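Side-chain contacts in Hpy188I (Helicobacter pylori, PDB 3OQG), which probably cuts double-stranded DNA as a restriction endonuclease of the GIY-YIG nuclease family, acting as a two-subunit assembly: residues A[39-44]-A[72-77]; A[47-50]-A[55-58]; A[81-86]-A[92-97]; A[142-147]-A[159-164]. One frame throughout, in Å; residues are numbered along the deposited sequence.

Interaction 1. Residues A[39-44]-A[72-77]; sequences EYFNLL and VYVFVI
The carbonyl O of Val72 is the polar atom nearest the ring of Phe41, whose CE1 comes to 3.5 Å from it at a slant to the ring. Val72 and Tyr73 lie on strand 71-77, which from sequence and topology appears to carry the GIY element of the GIY-YIG nuclease fold, while Phe41 stands just before strand 42-50. Strand 129-134 runs between these two strands in the sheet; its Phe134 shares a backbone hydrogen bond with Val72, and its Ala133 another with Asn42. Phe41 thus contacts a strand that is not the sheet neighbour of strand 42-50. The ring gets there with CG anti to its own carbonyl carbon (chi1 -77°), and its far end settles against two valines. Val74 turns its side chain toward Phe41 and crosses it at about a right angle, its CG2 lying 3.7 Å from CE1 of Phe41. Around the same aromatic ring, Phe35 packs edge-to-face and Ile162 of the second subunit adds cover, making this patch part of the subunit interface. Tyr73 points away from Phe41; its hydroxyl is hydrogen-bonded to that of Tyr98 and its CE2 sits 3.6 Å above the plane of the Phe75 ring. At the edge of the Phe41 ring, nearly in its plane, CZ meets CG1 of Val72 at 3.9 Å.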
# COMPACT_ATOMS: atom_id res chain seq x y z
N GLU A 39 -6.56 -8.47 25.30
CA GLU A 39 -5.56 -8.22 26.35
C GLU A 39 -4.27 -7.57 25.82
O GLU A 39 -3.60 -6.85 26.57
CB GLU A 39 -5.21 -9.49 27.15
CG GLU A 39 -5.26 -10.79 26.36
CD GLU A 39 -4.74 -11.98 27.15
OE1 GLU A 39 -4.70 -13.09 26.57
OE2 GLU A 39 -4.38 -11.81 28.33
N TYR A 40 -3.95 -7.80 24.55
CA TYR A 40 -2.79 -7.18 23.89
C TYR A 40 -3.06 -5.77 23.36
O TYR A 40 -2.13 -5.08 23.00
CB TYR A 40 -2.33 -8.02 22.70
CG TYR A 40 -1.78 -9.37 23.04
CD1 TYR A 40 -0.41 -9.57 23.23
CD2 TYR A 40 -2.63 -10.47 23.15
CE1 TYR A 40 0.10 -10.83 23.53
CE2 TYR A 40 -2.13 -11.73 23.46
CZ TYR A 40 -0.77 -11.90 23.65
OH TYR A 40 -0.27 -13.15 23.95
N PHE A 41 -4.33 -5.38 23.29
CA PHE A 41 -4.73 -4.10 22.74
C PHE A 41 -5.13 -3.14 23.84
O PHE A 41 -5.69 -3.55 24.88
CB PHE A 41 -5.91 -4.28 21.78
CG PHE A 41 -5.52 -4.81 20.44
CD1 PHE A 41 -5.55 -3.99 19.32
CD2 PHE A 41 -5.07 -6.13 20.30
CE1 PHE A 41 -5.16 -4.47 18.07
CE2 PHE A 41 -4.70 -6.62 19.09
CZ PHE A 41 -4.74 -5.80 17.96
N ASN A 42 -4.85 -1.86 23.61
CA ASN A 42 -5.21 -0.81 24.54
C ASN A 42 -5.87 0.33 23.74
O ASN A 42 -5.47 0.63 22.61
CB ASN A 42 -3.97 -0.29 25.25
CG ASN A 42 -3.21 -1.39 25.97
OD1 ASN A 42 -2.08 -1.72 25.59
ND2 ASN A 42 -3.81 -1.95 27.01
N LEU A 43 -6.88 0.95 24.33
CA LEU A 43 -7.52 2.12 23.71
C LEU A 43 -6.49 3.19 23.38
O LEU A 43 -5.71 3.62 24.24
CB LEU A 43 -8.57 2.70 24.68
CG LEU A 43 -9.42 3.86 24.16
CD1 LEU A 43 -10.25 3.43 22.95
CD2 LEU A 43 -10.31 4.31 25.29
N LEU A 44 -6.52 3.64 22.13
CA LEU A 44 -5.52 4.59 21.62
C LEU A 44 -6.11 5.98 21.41
O LEU A 44 -5.50 6.97 21.80
CB LEU A 44 -4.92 4.06 20.31
CG LEU A 44 -3.89 4.96 19.62
CD1 LEU A 44 -2.69 5.25 20.51
CD2 LEU A 44 -3.47 4.35 18.26
N VAL A 72 -1.18 -2.51 14.88
CA VAL A 72 -2.44 -3.07 14.46
C VAL A 72 -3.52 -2.31 15.21
O VAL A 72 -3.38 -2.01 16.41
CB VAL A 72 -2.53 -4.58 14.73
CG1 VAL A 72 -3.87 -5.13 14.22
CG2 VAL A 72 -1.36 -5.32 14.10
N TYR A 73 -4.58 -1.93 14.50
CA TYR A 73 -5.71 -1.23 15.12
C TYR A 73 -7.04 -1.91 14.86
O TYR A 73 -7.20 -2.66 13.88
CB TYR A 73 -5.76 0.23 14.68
CG TYR A 73 -5.93 0.43 13.19
CD1 TYR A 73 -4.84 0.64 12.38
CD2 TYR A 73 -7.20 0.42 12.61
CE1 TYR A 73 -4.99 0.82 10.99
CE2 TYR A 73 -7.38 0.64 11.26
CZ TYR A 73 -6.28 0.82 10.45
OH TYR A 73 -6.44 1.00 9.11
N VAL A 74 -7.98 -1.66 15.76
CA VAL A 74 -9.35 -2.15 15.65
C VAL A 74 -10.26 -0.95 15.84
O VAL A 74 -10.12 -0.23 16.82
CB VAL A 74 -9.68 -3.22 16.73
CG1 VAL A 74 -11.09 -3.85 16.49
CG2 VAL A 74 -8.57 -4.31 16.76
N PHE A 75 -11.14 -0.73 14.86
CA PHE A 75 -12.18 0.30 14.90
C PHE A 75 -13.43 -0.34 15.47
O PHE A 75 -13.95 -1.33 14.93
CB PHE A 75 -12.49 0.81 13.50
CG PHE A 75 -11.46 1.77 12.92
CD1 PHE A 75 -10.30 2.13 13.61
CD2 PHE A 75 -11.65 2.28 11.64
CE1 PHE A 75 -9.38 3.04 13.07
CE2 PHE A 75 -10.73 3.18 11.10
CZ PHE A 75 -9.59 3.55 11.80
N VAL A 76 -13.93 0.24 16.56
CA VAL A 76 -15.10 -0.30 17.25
C VAL A 76 -16.16 0.78 17.30
O VAL A 76 -15.89 1.94 17.69
CB VAL A 76 -14.71 -0.77 18.67
CG1 VAL A 76 -15.95 -1.31 19.45
CG2 VAL A 76 -13.63 -1.82 18.57
N ILE A 77 -17.38 0.42 16.94
CA ILE A 77 -18.50 1.36 16.90
C ILE A 77 -19.65 0.75 17.70
O ILE A 77 -20.15 -0.32 17.35
CB ILE A 77 -18.97 1.65 15.47
CG1 ILE A 77 -17.81 2.13 14.60
CG2 ILE A 77 -20.17 2.65 15.50
CD1 ILE A 77 -18.17 2.32 13.11

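Interaction 2. Residues A[47-50]-A[55-58]; sequences LVPN and KLEI
Asn50 carries its CG opposite the backbone N (chi1 -173°), and Glu57 swings CG beside its own N (chi1 -61°) before running on extended; together these torsions bring amide and carboxylate over the same face of the strand pair. ND2 of Asn50 donates to OE2 of Glu57 over 2.6 Å at 162°. The acceptor lies close to the amide plane, yet ND2 comes from above the carboxylate plane, the two flat groups standing nearly perpendicular. Glu57 also has a second conformer, so this bond may hold only part of the time. Beside it, CG1 of Val48 lies 4.1 Å from OE1 of Glu57, and OD1 of Asn50 is taken by the backbone N of Leu53 in the turn. Val48 and Glu57 form a hydrogen-bonded pair, N of each reaching O of the other at 2.8 Å. Asn50 and Lys55 form the next such pair, in which N of Lys55 meets O of Asn50 at a longer 3.2 Å. Leu47, Pro49, Leu56 and Ile58 occupy the other face: CD2 of Leu47 lies alongside CG1 of Ile58 at 3.9 Å, and CD2 of Leu56 sits 4.0 Å from CA of Pro49. Val95 of helix 91-98 and Leu119 and Leu122 of helix 113-125 cover this apolar face. The arrangement is that of an antiparallel beta hairpin, with strand 55-60 at the margin of the chain's five-stranded sheet.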
# COMPACT_ATOMS: atom_id res chain seq x y z
N LEU A 47 -12.17 8.42 16.92
CA LEU A 47 -12.41 9.17 15.69
C LEU A 47 -13.81 9.78 15.74
O LEU A 47 -14.80 9.08 16.00
CB LEU A 47 -12.30 8.27 14.46
CG LEU A 47 -11.04 7.39 14.38
CD1 LEU A 47 -10.99 6.55 13.10
CD2 LEU A 47 -9.77 8.25 14.57
N VAL A 48 -13.87 11.08 15.49
CA VAL A 48 -15.12 11.82 15.54
C VAL A 48 -15.54 12.27 14.14
O VAL A 48 -14.83 13.09 13.53
CB VAL A 48 -14.98 13.06 16.42
CG1 VAL A 48 -16.32 13.75 16.53
CG2 VAL A 48 -14.41 12.70 17.80
N PRO A 49 -16.66 11.74 13.62
CA PRO A 49 -17.10 12.17 12.29
C PRO A 49 -17.47 13.62 12.28
O PRO A 49 -18.14 14.12 13.21
CB PRO A 49 -18.35 11.32 12.03
CG PRO A 49 -18.17 10.17 12.88
CD PRO A 49 -17.55 10.67 14.12
N ASN A 50 -17.00 14.30 11.24
CA ASN A 50 -17.37 15.66 10.97
C ASN A 50 -17.93 15.72 9.54
O ASN A 50 -17.19 15.91 8.57
CB ASN A 50 -16.17 16.58 11.16
CG ASN A 50 -16.56 18.05 11.05
OD1 ASN A 50 -17.54 18.40 10.37
ND2 ASN A 50 -15.76 18.91 11.66
N LYS A 55 -14.76 14.58 6.95
CA LYS A 55 -13.53 14.08 7.52
C LYS A 55 -13.78 13.54 8.90
O LYS A 55 -14.81 13.84 9.52
CB LYS A 55 -12.46 15.19 7.60
CG LYS A 55 -12.73 16.22 8.67
CD LYS A 55 -11.70 17.34 8.67
CE LYS A 55 -10.26 16.87 8.94
NZ LYS A 55 -9.27 18.02 9.01
N LEU A 56 -12.80 12.80 9.39
CA LEU A 56 -12.71 12.33 10.75
C LEU A 56 -11.71 13.13 11.58
O LEU A 56 -10.57 13.34 11.17
CB LEU A 56 -12.25 10.90 10.77
CG LEU A 56 -13.10 9.93 9.94
CD1 LEU A 56 -12.34 8.64 9.64
CD2 LEU A 56 -14.41 9.68 10.64
N GLU A 57 -12.15 13.56 12.76
CA GLU A 57 -11.28 14.25 13.71
C GLU A 57 -10.79 13.22 14.71
O GLU A 57 -11.36 12.16 14.82
CB GLU A 57 -12.04 15.35 14.43
CG GLU A 57 -12.55 16.42 13.48
CD GLU A 57 -13.60 17.32 14.09
OE1 GLU A 57 -14.15 17.00 15.17
OE2 GLU A 57 -13.91 18.33 13.45
N ILE A 58 -9.72 13.54 15.44
CA ILE A 58 -9.14 12.58 16.40
C ILE A 58 -9.17 13.13 17.82
O ILE A 58 -8.74 14.29 18.07
CB ILE A 58 -7.66 12.22 16.07
CG1 ILE A 58 -7.56 11.51 14.71
CG2 ILE A 58 -7.00 11.35 17.18
CD1 ILE A 58 -6.14 11.48 14.16

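Interaction 3. Residues A[81-86]-A[92-97]; sequences IFKIGH and TKRVQS. With nucleotides of chain C.
One face of the Arg94 guanidinium is covered by C2' of DG6 of chain C, 3.6 Å above its plane, while its edge is turned to the phosphorus of DG6 and, more distantly, to O of His86. A bend at chi2 (64°) turns the arginine chain toward the DNA backbone, where NH2 donates to OP2 of DG6 at 2.8 Å and 162°. NZ of Lys83, from strand 80-87, grips the same OP2 at 2.7 Å, which leaves it 4.2 Å from NH2 of Arg94, two cations gathered round one anion. The other oxygen, OP1, accepts N of His86 at 3.2 Å and lies equally near CA of Gly85, whose lack of a side chain lets the phosphate come this close. Tyr98 hydrogen-bonds to NZ of Lys83 and makes a cation-pi contact with Arg94; Asn115 holds NH1 of Arg94. Further along helix 91-98, OG of Ser97 donates to N7 of DA7 of chain C at 2.7 Å, consistent with sequence recognition. ND1 of His86 is hydrogen-bonded to Glu159 of the second subunit, both residues being calcium-binding positions. Strand and helix thus hold one DNA phosphate between them, consistent with a GIY-YIG nuclease active site.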
# COMPACT_ATOMS: atom_id res chain seq x y z
N ILE A 81 -16.99 -4.64 16.27
CA ILE A 81 -15.77 -4.52 15.48
C ILE A 81 -16.12 -4.23 14.03
O ILE A 81 -16.71 -5.06 13.34
CB ILE A 81 -14.90 -5.79 15.59
CG1 ILE A 81 -14.41 -5.94 17.02
CG2 ILE A 81 -13.70 -5.73 14.61
CD1 ILE A 81 -13.66 -7.22 17.30
N PHE A 82 -15.76 -3.03 13.58
CA PHE A 82 -16.03 -2.60 12.21
C PHE A 82 -14.88 -3.02 11.30
O PHE A 82 -15.10 -3.46 10.19
CB PHE A 82 -16.21 -1.08 12.17
CG PHE A 82 -16.15 -0.50 10.80
CD1 PHE A 82 -17.25 -0.56 9.95
CD2 PHE A 82 -14.98 0.08 10.33
CE1 PHE A 82 -17.18 -0.04 8.63
CE2 PHE A 82 -14.91 0.63 9.03
CZ PHE A 82 -16.02 0.58 8.20
N LYS A 83 -13.65 -2.85 11.77
CA LYS A 83 -12.48 -3.28 11.02
C LYS A 83 -11.25 -3.50 11.88
O LYS A 83 -11.14 -2.99 12.98
CB LYS A 83 -12.21 -2.36 9.82
CG LYS A 83 -11.30 -1.21 10.01
CD LYS A 83 -10.83 -0.64 8.64
CE LYS A 83 -9.63 -1.34 7.98
NZ LYS A 83 -9.18 -0.64 6.71
N ILE A 84 -10.32 -4.28 11.31
CA ILE A 84 -8.99 -4.49 11.84
C ILE A 84 -8.06 -4.09 10.71
O ILE A 84 -8.28 -4.49 9.57
CB ILE A 84 -8.72 -5.94 12.25
CG1 ILE A 84 -9.72 -6.39 13.33
CG2 ILE A 84 -7.26 -6.11 12.72
CD1 ILE A 84 -9.81 -7.90 13.50
N GLY A 85 -7.08 -3.24 11.02
CA GLY A 85 -6.09 -2.79 10.04
C GLY A 85 -4.72 -2.63 10.63
O GLY A 85 -4.49 -2.92 11.80
N HIS A 86 -3.78 -2.16 9.82
CA HIS A 86 -2.45 -1.88 10.32
C HIS A 86 -1.88 -0.65 9.64
O HIS A 86 -2.33 -0.22 8.55
CB HIS A 86 -1.52 -3.08 10.10
CG HIS A 86 -0.94 -3.13 8.72
ND1 HIS A 86 -1.62 -3.63 7.64
CD2 HIS A 86 0.23 -2.64 8.23
CE1 HIS A 86 -0.88 -3.51 6.55
NE2 HIS A 86 0.24 -2.89 6.88
N THR A 92 -2.26 8.90 13.46
CA THR A 92 -2.66 10.19 12.94
C THR A 92 -2.53 10.22 11.41
O THR A 92 -3.41 10.71 10.72
CB THR A 92 -1.84 11.33 13.57
OG1 THR A 92 -0.44 11.07 13.43
CG2 THR A 92 -2.19 11.46 15.05
N LYS A 93 -1.42 9.69 10.90
CA LYS A 93 -1.20 9.61 9.45
C LYS A 93 -2.18 8.63 8.78
O LYS A 93 -2.69 8.88 7.67
CB LYS A 93 0.26 9.26 9.14
CG LYS A 93 1.24 10.39 9.46
CD LYS A 93 2.58 10.06 8.84
CE LYS A 93 3.67 10.96 9.31
NZ LYS A 93 4.96 10.54 8.67
N ARG A 94 -2.46 7.51 9.44
CA ARG A 94 -3.42 6.57 8.89
C ARG A 94 -4.81 7.20 8.80
O ARG A 94 -5.53 6.99 7.84
CB ARG A 94 -3.48 5.25 9.68
CG ARG A 94 -4.46 4.21 9.09
CD ARG A 94 -4.03 3.76 7.68
NE ARG A 94 -4.96 2.90 6.95
CZ ARG A 94 -5.87 3.32 6.07
NH1 ARG A 94 -6.03 4.60 5.83
NH2 ARG A 94 -6.61 2.44 5.40
N VAL A 95 -5.19 7.97 9.83
CA VAL A 95 -6.46 8.70 9.77
C VAL A 95 -6.46 9.76 8.66
O VAL A 95 -7.45 9.90 7.96
CB VAL A 95 -6.81 9.30 11.14
CG1 VAL A 95 -8.06 10.23 11.03
CG2 VAL A 95 -7.01 8.17 12.14
N GLN A 96 -5.37 10.52 8.53
CA GLN A 96 -5.11 11.43 7.40
C GLN A 96 -5.42 10.71 6.08
O GLN A 96 -6.19 11.18 5.23
CB GLN A 96 -3.63 11.82 7.51
CG GLN A 96 -3.13 12.95 6.68
CD GLN A 96 -1.71 13.28 7.18
OE1 GLN A 96 -0.74 13.18 6.45
NE2 GLN A 96 -1.60 13.58 8.50
N SER A 97 -4.87 9.52 5.94
CA SER A 97 -5.13 8.67 4.76
C SER A 97 -6.63 8.34 4.62
O SER A 97 -7.22 8.53 3.55
CB SER A 97 -4.27 7.41 4.83
OG SER A 97 -4.41 6.62 3.64
P DG C 6 -5.54 -1.21 5.75
OP1 DG C 6 -5.34 -1.89 7.05
OP2 DG C 6 -6.74 -0.37 5.54
O5' DG C 6 -4.24 -0.36 5.43
C5' DG C 6 -3.06 -1.03 4.99
C4' DG C 6 -2.11 -0.06 4.31
O4' DG C 6 -2.70 0.46 3.10
C3' DG C 6 -1.73 1.15 5.16
O3' DG C 6 -0.31 1.30 5.14
C2' DG C 6 -2.39 2.31 4.44
C1' DG C 6 -2.33 1.82 3.01
N9 DG C 6 -3.21 2.51 2.08
C8 DG C 6 -4.59 2.58 2.10
N7 DG C 6 -5.07 3.33 1.15
C5 DG C 6 -3.96 3.77 0.45
C6 DG C 6 -3.85 4.63 -0.68
O6 DG C 6 -4.75 5.21 -1.30
N1 DG C 6 -2.52 4.80 -1.07
C2 DG C 6 -1.44 4.23 -0.44
N2 DG C 6 -0.22 4.52 -0.94
N3 DG C 6 -1.53 3.43 0.60
C4 DG C 6 -2.80 3.25 0.99
P DA C 7 0.38 2.49 5.95
OP1 DA C 7 1.45 1.88 6.77
OP2 DA C 7 -0.66 3.32 6.60
O5' DA C 7 1.06 3.37 4.81
C5' DA C 7 1.98 2.76 3.90
C4' DA C 7 2.65 3.81 3.05
O4' DA C 7 1.70 4.39 2.12
C3' DA C 7 3.29 4.98 3.80
O3' DA C 7 4.57 5.27 3.24
C2' DA C 7 2.31 6.12 3.59
C1' DA C 7 1.67 5.80 2.25
N9 DA C 7 0.26 6.21 2.17
C8 DA C 7 -0.78 5.76 2.94
N7 DA C 7 -1.93 6.31 2.66
C5 DA C 7 -1.63 7.19 1.63
C6 DA C 7 -2.43 8.09 0.89
N6 DA C 7 -3.74 8.26 1.09
N1 DA C 7 -1.82 8.83 -0.06
C2 DA C 7 -0.50 8.66 -0.26
N3 DA C 7 0.35 7.85 0.37
C4 DA C 7 -0.29 7.14 1.31
P DC C 9 6.90 11.96 0.46
OP1 DC C 9 7.92 11.97 -0.63
OP2 DC C 9 7.35 12.04 1.87
O5' DC C 9 5.86 13.14 0.19
C5' DC C 9 5.18 13.23 -1.06
C4' DC C 9 4.13 14.33 -1.01
O4' DC C 9 3.00 13.99 -0.17
C3' DC C 9 4.63 15.70 -0.52
O3' DC C 9 4.56 16.64 -1.58
C2' DC C 9 3.62 16.10 0.54
C1' DC C 9 2.43 15.22 0.21
N1 DC C 9 1.52 15.00 1.34
C2 DC C 9 0.23 15.52 1.26
O2 DC C 9 -0.12 16.10 0.22
N3 DC C 9 -0.61 15.37 2.31
C4 DC C 9 -0.20 14.72 3.40
N4 DC C 9 -1.06 14.62 4.42
C5 DC C 9 1.11 14.16 3.50
C6 DC C 9 1.92 14.32 2.45

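Interaction 4. Residues A[142-147]-A[159-164]; sequences TLFGKT and ENVILE. With NA (sodium ion), chain E.
A type I' beta turn from Leu143 to Lys146 closes the small hairpin of strands 140-143 and 146-149, and its Phe144 leans on helix 154-170. Phe144 holds the positive phi this turn requires, and with CG anti to its carbonyl carbon (chi1 -45°) the ring extends over the helix surface. CZ of Phe144 lies 4.1 Å from CD1 of Ile162, the two side chains crossing at about a right angle, and CD2 of Phe144 is 4.3 Å from CG1 of Val161; both methyl groups come in oblique to the ring. N of Lys146 donates to O of Leu143 at 3.0 Å, closing the turn, and N of Leu143 returns a bond to O of Lys146. The Phe144 ring also meets Tyr37 and Tyr40 of the second subunit edge-to-face, so hairpin and helix together form an arm packed on the partner chain. The helix places Glu159, one turn before Leu163, beside His86 of the second subunit, consistent with a GIY-YIG active site built from both chains. ND1 of that histidine is hydrogen-bonded to OE2 of Glu159. The same OE2 binds a sodium ion at 2.3 Å, and phosphates of the bound DNA share the ion. The carboxylate grips the metal through this one oxygen, OE1 staying 3.3 Å from the sodium ion. OE1 of Glu159 instead accepts a hydrogen bond of 2.9 Å from water 1. The sodium ion binds water 1 at 2.4 Å, and two further waters add to its shell.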
# COMPACT_ATOMS: atom_id res chain seq x y z
N THR A 142 19.88 -5.14 9.46
CA THR A 142 21.04 -4.52 8.84
C THR A 142 20.82 -4.33 7.35
O THR A 142 20.29 -5.22 6.66
CB THR A 142 22.31 -5.36 9.07
OG1 THR A 142 22.51 -5.52 10.48
CG2 THR A 142 23.53 -4.69 8.45
N LEU A 143 21.21 -3.16 6.85
CA LEU A 143 21.17 -2.86 5.43
C LEU A 143 22.42 -2.07 5.10
O LEU A 143 22.64 -0.98 5.66
CB LEU A 143 19.94 -2.03 5.07
CG LEU A 143 18.57 -2.71 4.99
CD1 LEU A 143 17.49 -1.68 4.79
CD2 LEU A 143 18.54 -3.76 3.87
N PHE A 144 23.25 -2.61 4.22
CA PHE A 144 24.46 -1.93 3.77
C PHE A 144 25.33 -1.51 4.95
O PHE A 144 25.85 -0.39 5.00
CB PHE A 144 24.07 -0.75 2.88
CG PHE A 144 22.99 -1.08 1.88
CD1 PHE A 144 23.23 -2.02 0.89
CD2 PHE A 144 21.75 -0.47 1.94
CE1 PHE A 144 22.25 -2.34 -0.04
CE2 PHE A 144 20.75 -0.79 1.02
CZ PHE A 144 21.00 -1.73 0.03
N GLY A 145 25.47 -2.42 5.91
CA GLY A 145 26.32 -2.21 7.08
C GLY A 145 25.80 -1.24 8.14
O GLY A 145 26.53 -0.90 9.06
N LYS A 146 24.54 -0.80 8.02
CA LYS A 146 23.94 0.07 9.02
C LYS A 146 22.75 -0.64 9.66
O LYS A 146 22.07 -1.43 9.00
CB LYS A 146 23.53 1.41 8.41
CG LYS A 146 22.76 2.30 9.39
CD LYS A 146 22.72 3.76 8.97
CE LYS A 146 21.73 4.53 9.84
NZ LYS A 146 21.31 5.83 9.22
N THR A 147 22.51 -0.36 10.94
CA THR A 147 21.47 -1.03 11.70
C THR A 147 20.23 -0.14 11.85
O THR A 147 20.33 1.07 12.04
CB THR A 147 21.98 -1.45 13.09
OG1 THR A 147 23.12 -2.30 12.94
CG2 THR A 147 20.89 -2.20 13.87
N GLU A 159 14.63 0.59 -0.09
CA GLU A 159 14.22 1.48 -1.17
C GLU A 159 14.40 2.94 -0.76
O GLU A 159 14.85 3.76 -1.56
CB GLU A 159 12.76 1.24 -1.50
CG GLU A 159 12.14 2.23 -2.50
CD GLU A 159 10.65 2.26 -2.38
OE1 GLU A 159 10.13 2.82 -1.39
OE2 GLU A 159 9.96 1.71 -3.26
N ASN A 160 14.04 3.24 0.48
CA ASN A 160 14.17 4.59 1.00
C ASN A 160 15.62 5.06 1.06
O ASN A 160 15.94 6.18 0.63
CB ASN A 160 13.53 4.69 2.38
CG ASN A 160 13.71 6.05 2.98
OD1 ASN A 160 14.53 6.23 3.86
ND2 ASN A 160 12.99 7.03 2.45
N VAL A 161 16.49 4.21 1.61
CA VAL A 161 17.91 4.50 1.73
C VAL A 161 18.53 4.73 0.35
O VAL A 161 19.27 5.70 0.13
CB VAL A 161 18.65 3.34 2.47
CG1 VAL A 161 20.15 3.50 2.40
CG2 VAL A 161 18.19 3.27 3.93
N ILE A 162 18.19 3.84 -0.58
CA ILE A 162 18.70 3.91 -1.94
C ILE A 162 18.22 5.18 -2.66
O ILE A 162 19.02 5.86 -3.29
CB ILE A 162 18.31 2.63 -2.73
CG1 ILE A 162 19.13 1.45 -2.22
CG2 ILE A 162 18.53 2.83 -4.23
CD1 ILE A 162 18.62 0.07 -2.71
N LEU A 163 16.94 5.51 -2.55
CA LEU A 163 16.37 6.67 -3.25
C LEU A 163 16.90 7.99 -2.69
O LEU A 163 17.20 8.93 -3.44
CB LEU A 163 14.84 6.68 -3.16
CG LEU A 163 14.04 6.28 -4.39
CD1 LEU A 163 12.53 6.47 -4.09
CD2 LEU A 163 14.45 7.10 -5.61
N GLU A 164 17.00 8.07 -1.38
CA GLU A 164 17.55 9.27 -0.76
C GLU A 164 19.03 9.44 -1.15
O GLU A 164 19.47 10.57 -1.36
CB GLU A 164 17.28 9.31 0.75
CG GLU A 164 15.83 9.74 1.04
CD GLU A 164 15.53 9.98 2.51
OE1 GLU A 164 14.34 9.87 2.88
OE2 GLU A 164 16.46 10.30 3.28
NA NA E . 7.98 2.68 -3.95
O HOH W 1 7.24 2.84 -1.72
O HOH W 2 7.93 5.19 -3.35
O HOH W 3 8.55 3.67 -6.04

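How the interactions relate
From the N terminus, interaction 1 opens first at 39-44, but the hairpin of interaction 2 (47-50 with 55-58) closes before it; 72-77 then closes the larger loop around that hairpin, joining the start of strand 42-50 to strand 71-77. The two meet where CZ of Phe75 packs on CD1 of Leu47 at 3.6 Å. Interaction 3 follows in series, tying strand 80-87, the sheet neighbour of 71-77, to helix 91-98; Val95 of that helix rests on Leu47 and Ile58 of interaction 2. Interaction 4 comes last, about 28 Å from interaction 3 between centres, in the C-terminal arm. Interactions 1, 3 and 4 all touch the second subunit, whereas interaction 2 stays within its own chain.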